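Long-range contacts in DUF3299 domain-containing protein (Pseudomonas aeruginosa, PDB 4HSP), which is of unknown function but belongs to the DUF3299 family, a family placed in the OB clan, and probably carries a signal sequence in its natural form: residues A[21-25]-A[88-92]; A[60-66]-A[77-83]. All blocks are in the same frame, centred on the assembly; numbering follows the deposited sequence.

Contact 1 of 2, residues A[21-25]-A[88-92]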
ATOM      1  N   ALA A  21     -20.916 -12.541  -5.386  1.00 56.61           N
ATOM      2  CA  ALA A  21     -19.743 -12.728  -4.541  1.00 55.34           C
ATOM      3  C   ALA A  21     -18.615 -11.814  -5.024  1.00 56.56           C
ATOM      4  O   ALA A  21     -18.264 -11.822  -6.220  1.00 55.97           O
ATOM      5  CB  ALA A  21     -19.280 -14.192  -4.563  1.00 55.90           C
ATOM      6  N   PRO A  22     -18.083 -10.997  -4.091  1.00 50.70           N
ATOM      7  CA  PRO A  22     -16.986 -10.080  -4.433  1.00 49.79           C
ATOM      8  C   PRO A  22     -15.690 -10.820  -4.793  1.00 54.53           C
ATOM      9  O   PRO A  22     -14.830 -10.212  -5.425  1.00 56.65           O
ATOM     10  CB  PRO A  22     -16.821  -9.243  -3.153  1.00 50.19           C
ATOM     11  CG  PRO A  22     -18.101  -9.382  -2.432  1.00 53.47           C
ATOM     12  CD  PRO A  22     -18.479 -10.820  -2.684  1.00 50.76           C
ATOM     13  N   LEU A  23     -15.544 -12.110  -4.375  1.00 48.32           N
ATOM     14  CA  LEU A  23     -14.414 -12.984  -4.688  1.00 47.34           C
ATOM     15  C   LEU A  23     -14.906 -14.155  -5.512  1.00 51.66           C
ATOM     16  O   LEU A  23     -15.273 -15.175  -4.921  1.00 51.97           O
ATOM     17  CB  LEU A  23     -13.729 -13.505  -3.421  1.00 47.98           C
ATOM     18  CG  LEU A  23     -12.717 -12.614  -2.755  1.00 52.43           C
ATOM     19  CD1 LEU A  23     -12.507 -13.063  -1.335  1.00 52.77           C
ATOM     20  CD2 LEU A  23     -11.396 -12.593  -3.551  1.00 51.41           C
ATOM     21  N   PRO A  24     -14.949 -14.035  -6.863  1.00 48.53           N
ATOM     22  CA  PRO A  24     -15.459 -15.144  -7.695  1.00 48.63           C
ATOM     23  C   PRO A  24     -14.726 -16.477  -7.536  1.00 51.44           C
ATOM     24  O   PRO A  24     -13.536 -16.513  -7.271  1.00 52.73           O
ATOM     25  CB  PRO A  24     -15.249 -14.646  -9.130  1.00 50.52           C
ATOM     26  CG  PRO A  24     -15.093 -13.236  -9.040  1.00 54.13           C
ATOM     27  CD  PRO A  24     -14.591 -12.869  -7.692  1.00 49.90           C
ATOM     28  N   ILE A  25     -15.433 -17.571  -7.797  1.00 46.32           N
ATOM     29  CA  ILE A  25     -14.856 -18.907  -7.800  1.00 46.61           C
ATOM     30  C   ILE A  25     -13.775 -18.951  -8.880  1.00 53.50           C
ATOM     31  O   ILE A  25     -13.828 -18.173  -9.846  1.00 53.92           O
ATOM     32  CB  ILE A  25     -15.913 -20.019  -7.975  1.00 48.27           C
ATOM     33  CG1 ILE A  25     -16.757 -19.813  -9.242  1.00 46.95           C
ATOM     34  CG2 ILE A  25     -16.772 -20.148  -6.708  1.00 46.16           C
ATOM     35  CD1 ILE A  25     -17.407 -21.143  -9.798  1.00 45.40           C
ATOM     36  N   HIS A  88      -8.054  -6.251  -8.804  1.00 62.61           N
ATOM     37  CA  HIS A  88      -7.691  -7.567  -8.287  1.00 62.76           C
ATOM     38  C   HIS A  88      -8.786  -8.610  -8.502  1.00 61.66           C
ATOM     39  O   HIS A  88      -8.487  -9.796  -8.597  1.00 61.80           O
ATOM     40  CB  HIS A  88      -7.313  -7.469  -6.802  1.00 65.11           C
ATOM     41  CG  HIS A  88      -6.073  -6.652  -6.563  1.00 71.34           C
ATOM     42  ND1 HIS A  88      -6.034  -5.663  -5.589  1.00 73.79           N
ATOM     43  CD2 HIS A  88      -4.871  -6.699  -7.186  1.00 75.61           C
ATOM     44  CE1 HIS A  88      -4.819  -5.151  -5.650  1.00 75.33           C
ATOM     45  NE2 HIS A  88      -4.089  -5.736  -6.607  1.00 76.82           N
ATOM     46  N   VAL A  89     -10.033  -8.166  -8.613  1.00 54.88           N
ATOM     47  CA  VAL A  89     -11.206  -8.997  -8.876  1.00 53.38           C
ATOM     48  C   VAL A  89     -12.016  -8.322  -9.982  1.00 56.46           C
ATOM     49  O   VAL A  89     -11.851  -7.112 -10.164  1.00 56.08           O
ATOM     50  CB  VAL A  89     -12.082  -9.209  -7.594  1.00 55.64           C
ATOM     51  CG1 VAL A  89     -11.410 -10.150  -6.583  1.00 55.69           C
ATOM     52  CG2 VAL A  89     -12.470  -7.878  -6.952  1.00 54.31           C
ATOM     53  N   PRO A  90     -12.954  -9.024 -10.663  1.00 52.04           N
ATOM     54  CA  PRO A  90     -13.781  -8.352 -11.692  1.00 51.00           C
ATOM     55  C   PRO A  90     -14.590  -7.152 -11.186  1.00 52.47           C
ATOM     56  O   PRO A  90     -14.947  -7.102 -10.011  1.00 50.74           O
ATOM     57  CB  PRO A  90     -14.744  -9.458 -12.149  1.00 52.04           C
ATOM     58  CG  PRO A  90     -14.022 -10.714 -11.883  1.00 57.06           C
ATOM     59  CD  PRO A  90     -13.235 -10.473 -10.620  1.00 53.23           C
ATOM     60  N   PRO A  91     -14.925  -6.183 -12.069  1.00 50.31           N
ATOM     61  CA  PRO A  91     -15.757  -5.045 -11.631  1.00 49.94           C
ATOM     62  C   PRO A  91     -17.115  -5.472 -11.048  1.00 55.58           C
ATOM     63  O   PRO A  91     -17.695  -6.466 -11.524  1.00 56.78           O
ATOM     64  CB  PRO A  91     -16.000  -4.265 -12.934  1.00 51.73           C
ATOM     65  CG  PRO A  91     -14.961  -4.685 -13.846  1.00 56.56           C
ATOM     66  CD  PRO A  91     -14.585  -6.078 -13.503  1.00 52.09           C
ATOM     67  N   PRO A  92     -17.681  -4.705 -10.074  1.00 51.52           N
ATOM     68  CA  PRO A  92     -19.043  -5.020  -9.579  1.00 49.21           C
ATOM     69  C   PRO A  92     -20.112  -4.752 -10.653  1.00 53.19           C
ATOM     70  O   PRO A  92     -19.780  -4.103 -11.655  1.00 53.42           O
ATOM     71  CB  PRO A  92     -19.232  -4.037  -8.400  1.00 49.79           C
ATOM     72  CG  PRO A  92     -17.922  -3.433  -8.144  1.00 55.95           C
ATOM     73  CD  PRO A  92     -17.149  -3.488  -9.426  1.00 53.00           C
TER
HETATM   74  O   HOH W   1     -15.761  -9.214  -7.934  1.00 58.32           O

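Contact 2 of 2, residues A[60-66]-A[77-83]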
ATOM      1  N   PRO A  60     -20.648   4.955   1.618  1.00 48.84           N
ATOM      2  CA  PRO A  60     -19.258   4.545   1.929  1.00 47.86           C
ATOM      3  C   PRO A  60     -18.683   3.662   0.816  1.00 49.67           C
ATOM      4  O   PRO A  60     -19.430   3.011   0.079  1.00 47.14           O
ATOM      5  CB  PRO A  60     -19.426   3.766   3.229  1.00 48.56           C
ATOM      6  CG  PRO A  60     -20.798   3.113   3.071  1.00 50.83           C
ATOM      7  CD  PRO A  60     -21.611   3.932   2.095  1.00 47.67           C
ATOM      8  N   GLY A  61     -17.370   3.618   0.697  1.00 47.94           N
ATOM      9  CA  GLY A  61     -16.759   2.772  -0.320  1.00 46.59           C
ATOM     10  C   GLY A  61     -15.275   2.969  -0.541  1.00 51.28           C
ATOM     11  O   GLY A  61     -14.622   3.704   0.193  1.00 50.62           O
ATOM     12  N   TYR A  62     -14.736   2.261  -1.543  1.00 46.44           N
ATOM     13  CA  TYR A  62     -13.333   2.315  -1.914  1.00 46.17           C
ATOM     14  C   TYR A  62     -13.182   3.067  -3.224  1.00 49.88           C
ATOM     15  O   TYR A  62     -14.091   3.066  -4.051  1.00 48.70           O
ATOM     16  CB  TYR A  62     -12.761   0.872  -2.002  1.00 45.82           C
ATOM     17  CG  TYR A  62     -12.494   0.303  -0.626  1.00 44.78           C
ATOM     18  CD1 TYR A  62     -11.290   0.551   0.028  1.00 47.22           C
ATOM     19  CD2 TYR A  62     -13.489  -0.388   0.074  1.00 43.89           C
ATOM     20  CE1 TYR A  62     -11.044   0.047   1.304  1.00 47.72           C
ATOM     21  CE2 TYR A  62     -13.245  -0.914   1.344  1.00 44.02           C
ATOM     22  CZ  TYR A  62     -12.019  -0.688   1.955  1.00 50.61           C
ATOM     23  OH  TYR A  62     -11.757  -1.139   3.223  1.00 52.62           O
ATOM     24  N   ILE A  63     -12.055   3.763  -3.388  1.00 50.38           N
ATOM     25  CA  ILE A  63     -11.811   4.606  -4.561  1.00 50.86           C
ATOM     26  C   ILE A  63     -10.880   3.931  -5.596  1.00 55.87           C
ATOM     27  O   ILE A  63      -9.790   3.479  -5.239  1.00 54.56           O
ATOM     28  CB  ILE A  63     -11.241   5.945  -4.087  1.00 54.58           C
ATOM     29  CG1 ILE A  63     -12.309   6.724  -3.267  1.00 53.84           C
ATOM     30  CG2 ILE A  63     -10.663   6.762  -5.266  1.00 54.78           C
ATOM     31  CD1 ILE A  63     -11.786   8.100  -2.656  1.00 57.96           C
ATOM     32  N   VAL A  64     -11.391   3.817  -6.861  1.00 52.71           N
ATOM     33  CA  VAL A  64     -10.714   3.346  -8.060  1.00 52.76           C
ATOM     34  C   VAL A  64     -10.412   4.614  -8.868  1.00 58.59           C
ATOM     35  O   VAL A  64     -11.313   5.133  -9.528  1.00 58.21           O
ATOM     36  CB  VAL A  64     -11.504   2.282  -8.867  1.00 55.86           C
ATOM     37  CG1 VAL A  64     -10.689   1.801 -10.065  1.00 55.87           C
ATOM     38  CG2 VAL A  64     -11.893   1.098  -7.990  1.00 54.78           C
ATOM     39  N   PRO A  65      -9.174   5.160  -8.790  1.00 57.68           N
ATOM     40  CA  PRO A  65      -8.880   6.430  -9.475  1.00 59.12           C
ATOM     41  C   PRO A  65      -8.953   6.347 -10.991  1.00 63.02           C
ATOM     42  O   PRO A  65      -8.567   5.327 -11.581  1.00 61.31           O
ATOM     43  CB  PRO A  65      -7.463   6.768  -9.012  1.00 61.90           C
ATOM     44  CG  PRO A  65      -6.892   5.521  -8.536  1.00 64.52           C
ATOM     45  CD  PRO A  65      -7.997   4.679  -8.032  1.00 58.85           C
ATOM     46  N   LEU A  66      -9.447   7.441 -11.615  1.00 59.00           N
ATOM     47  CA  LEU A  66      -9.607   7.517 -13.065  1.00 58.29           C
ATOM     48  C   LEU A  66      -8.883   8.699 -13.676  1.00 64.84           C
ATOM     49  O   LEU A  66      -8.541   8.649 -14.852  1.00 65.50           O
ATOM     50  CB  LEU A  66     -11.099   7.607 -13.436  1.00 56.46           C
ATOM     51  CG  LEU A  66     -11.986   6.420 -13.125  1.00 57.46           C
ATOM     52  CD1 LEU A  66     -13.402   6.726 -13.504  1.00 56.77           C
ATOM     53  CD2 LEU A  66     -11.531   5.174 -13.834  1.00 57.18           C
ATOM     54  N   PHE A  77     -13.132   9.360 -10.148  1.00 55.17           N
ATOM     55  CA  PHE A  77     -12.952   7.984  -9.733  1.00 51.66           C
ATOM     56  C   PHE A  77     -14.240   7.202  -9.687  1.00 55.93           C
ATOM     57  O   PHE A  77     -15.322   7.783  -9.687  1.00 55.96           O
ATOM     58  CB  PHE A  77     -12.288   7.947  -8.343  1.00 51.85           C
ATOM     59  CG  PHE A  77     -13.051   8.596  -7.221  1.00 51.35           C
ATOM     60  CD1 PHE A  77     -13.964   7.864  -6.463  1.00 50.46           C
ATOM     61  CD2 PHE A  77     -12.806   9.925  -6.871  1.00 54.24           C
ATOM     62  CE1 PHE A  77     -14.628   8.444  -5.384  1.00 50.77           C
ATOM     63  CE2 PHE A  77     -13.468  10.508  -5.793  1.00 57.58           C
ATOM     64  CZ  PHE A  77     -14.364   9.757  -5.040  1.00 53.30           C
ATOM     65  N   LEU A  78     -14.113   5.861  -9.590  1.00 52.50           N
ATOM     66  CA  LEU A  78     -15.249   4.973  -9.341  1.00 48.83           C
ATOM     67  C   LEU A  78     -15.300   4.678  -7.846  1.00 50.04           C
ATOM     68  O   LEU A  78     -14.267   4.362  -7.250  1.00 48.67           O
ATOM     69  CB  LEU A  78     -15.164   3.657 -10.135  1.00 47.14           C
ATOM     70  CG  LEU A  78     -14.998   3.710 -11.667  1.00 52.00           C
ATOM     71  CD1 LEU A  78     -14.800   2.293 -12.235  1.00 50.19           C
ATOM     72  CD2 LEU A  78     -16.191   4.428 -12.374  1.00 51.74           C
ATOM     73  N   LEU A  79     -16.486   4.833  -7.236  1.00 46.50           N
ATOM     74  CA  LEU A  79     -16.785   4.447  -5.864  1.00 44.91           C
ATOM     75  C   LEU A  79     -17.406   3.075  -5.961  1.00 48.99           C
ATOM     76  O   LEU A  79     -18.360   2.862  -6.718  1.00 47.88           O
ATOM     77  CB  LEU A  79     -17.711   5.452  -5.145  1.00 45.12           C
ATOM     78  CG  LEU A  79     -17.907   5.224  -3.645  1.00 46.37           C
ATOM     79  CD1 LEU A  79     -16.556   5.448  -2.867  1.00 45.94           C
ATOM     80  CD2 LEU A  79     -18.997   6.120  -3.117  1.00 42.48           C
ATOM     81  N   VAL A  80     -16.783   2.120  -5.281  1.00 45.58           N
ATOM     82  CA  VAL A  80     -17.147   0.704  -5.295  1.00 42.79           C
ATOM     83  C   VAL A  80     -17.308   0.216  -3.831  1.00 46.63           C
ATOM     84  O   VAL A  80     -16.729   0.822  -2.911  1.00 46.09           O
ATOM     85  CB  VAL A  80     -16.065  -0.105  -6.081  1.00 44.40           C
ATOM     86  CG1 VAL A  80     -16.102   0.226  -7.581  1.00 43.32           C
ATOM     87  CG2 VAL A  80     -14.679   0.165  -5.508  1.00 44.45           C
ATOM     88  N   PRO A  81     -18.045  -0.890  -3.603  1.00 43.30           N
ATOM     89  CA  PRO A  81     -18.268  -1.342  -2.218  1.00 43.68           C
ATOM     90  C   PRO A  81     -17.123  -2.182  -1.631  1.00 51.08           C
ATOM     91  O   PRO A  81     -17.191  -2.582  -0.468  1.00 52.00           O
ATOM     92  CB  PRO A  81     -19.563  -2.186  -2.317  1.00 43.54           C
ATOM     93  CG  PRO A  81     -19.937  -2.224  -3.766  1.00 46.95           C
ATOM     94  CD  PRO A  81     -18.794  -1.733  -4.564  1.00 43.49           C
ATOM     95  N   TYR A  82     -16.116  -2.514  -2.428  1.00 48.45           N
ATOM     96  CA  TYR A  82     -15.033  -3.328  -1.920  1.00 49.46           C
ATOM     97  C   TYR A  82     -13.735  -2.951  -2.579  1.00 54.21           C
ATOM     98  O   TYR A  82     -13.706  -2.501  -3.735  1.00 51.94           O
ATOM     99  CB  TYR A  82     -15.307  -4.850  -2.040  1.00 50.94           C
ATOM    100  CG  TYR A  82     -15.826  -5.322  -3.376  1.00 53.82           C
ATOM    101  CD1 TYR A  82     -17.187  -5.406  -3.626  1.00 55.02           C
ATOM    102  CD2 TYR A  82     -14.956  -5.768  -4.367  1.00 57.17           C
ATOM    103  CE1 TYR A  82     -17.675  -5.853  -4.845  1.00 55.79           C
ATOM    104  CE2 TYR A  82     -15.435  -6.227  -5.596  1.00 59.05           C
ATOM    105  CZ  TYR A  82     -16.799  -6.273  -5.826  1.00 63.83           C
ATOM    106  OH  TYR A  82     -17.310  -6.720  -7.024  1.00 67.53           O
ATOM    107  N   TYR A  83     -12.656  -3.087  -1.795  1.00 53.14           N
ATOM    108  CA  TYR A  83     -11.319  -2.800  -2.245  1.00 55.93           C
ATOM    109  C   TYR A  83     -10.926  -3.815  -3.307  1.00 60.99           C
ATOM    110  O   TYR A  83     -11.269  -4.990  -3.200  1.00 59.64           O
ATOM    111  CB  TYR A  83     -10.357  -2.823  -1.047  1.00 60.07           C
ATOM    112  CG  TYR A  83      -8.901  -2.694  -1.425  1.00 67.02           C
ATOM    113  CD1 TYR A  83      -8.308  -1.446  -1.579  1.00 70.86           C
ATOM    114  CD2 TYR A  83      -8.120  -3.824  -1.668  1.00 69.67           C
ATOM    115  CE1 TYR A  83      -6.972  -1.321  -1.968  1.00 75.26           C
ATOM    116  CE2 TYR A  83      -6.792  -3.713  -2.069  1.00 72.77           C
ATOM    117  CZ  TYR A  83      -6.217  -2.460  -2.212  1.00 85.22           C
ATOM    118  OH  TYR A  83      -4.888  -2.359  -2.566  1.00 93.13           O
TER

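Contact 1 of 2, residues A[21-25]-A[88-92]
V89 holds its CG1 anti to the carbonyl carbon (chi1 -72°), and L23, with a similar first torsion of -83°, swings its end back toward V89 although its CB starts out the other way. The two side chains meet at an oblique angle, L23 CD2 lying 3.9 Å from V89 CG1. The isopropyl group of V89 is also turned to the carbonyl oxygen of P22, V89 CG1 lying 3.6 Å from P22 O, with CB and CG2 about as near. Beside this pair two pyrrolidine rings meet, P24 CG standing 3.7 Å from P90 CD. Neither segment is helix or strand; these are two proline-rich loops, one leading from strand 4-5 into helix 26-34, where I25 takes the N-cap position, the other running between strands 73-80 and 98-102. With their nitrogens closed into rings, the prolines offer carbonyls but no N-H, and a water makes the polar link by donating to P22 O at 2.9 Å and to P90 O at 3.1 Å. About 152 Å² is buried in all, a modest area. A second subunit adds to the site: its Y145 hydroxyl hydrogen-bonds P24 O, and its Y147 packs on P90.

Contact 2 of 2, residues A[60-66]-A[77-83]
Y62 and V80 form an antiparallel hydrogen-bonded pair, Y62 N reaching V80 O at 2.8 Å and V80 N returning to Y62 O at 3.1 Å. V64 and L78 repeat the pattern. The four bonds fix the register of a beta hairpin whose two strand segments run antiparallel, their directions at 159°. On one face I63 lies across F77: CG2 sits over the ring, 4.0 Å from its centroid, while CG1 comes within 3.6 Å of F77 CE1. The other face carries V64 CG2 against V80 CG2, 3.8 Å apart, and the ring of Y62. Beyond the strand end, Y83 CB stands over the centre of that ring, 3.7 Å from its centroid, a CH-pi contact. Because chi1 of Y83 is 173°, its CG points away from the backbone N, and Y83 turns the edge of its own ring toward the face of Y62 in an offset edge-to-face pair with planes at 75°. Further out, Y83 stacks on Y83 of a second subunit, and H88 of that subunit packs on Y62. Within the chain, G61 is backbone-bonded to F115 of strand 115-118, whereas F77 and L79 bond to V100 and V98 along strand 98-102, so both strands have further sheet partners.

Overall arrangement
Contact 2 lies about 5 Å from the centre of the chain and contact 1 about 14 Å from it, with about 14 Å between the centres of the two contacts. Along the sequence they are nested: 21-25, then 60-66, then 77-83, whose first four residues are strand, then 88-92, so contact 1 closes a loop around contact 2. The hairpin belongs to the mixed sheet, whereas contact 1 joins loops beyond it. Y82 connects them directly, its CE2 lying 3.7 Å from V89 CG2 and its ring also packing on P22. Both contacts also touch the second subunit, so each contributes to an interface within the four-chain assembly.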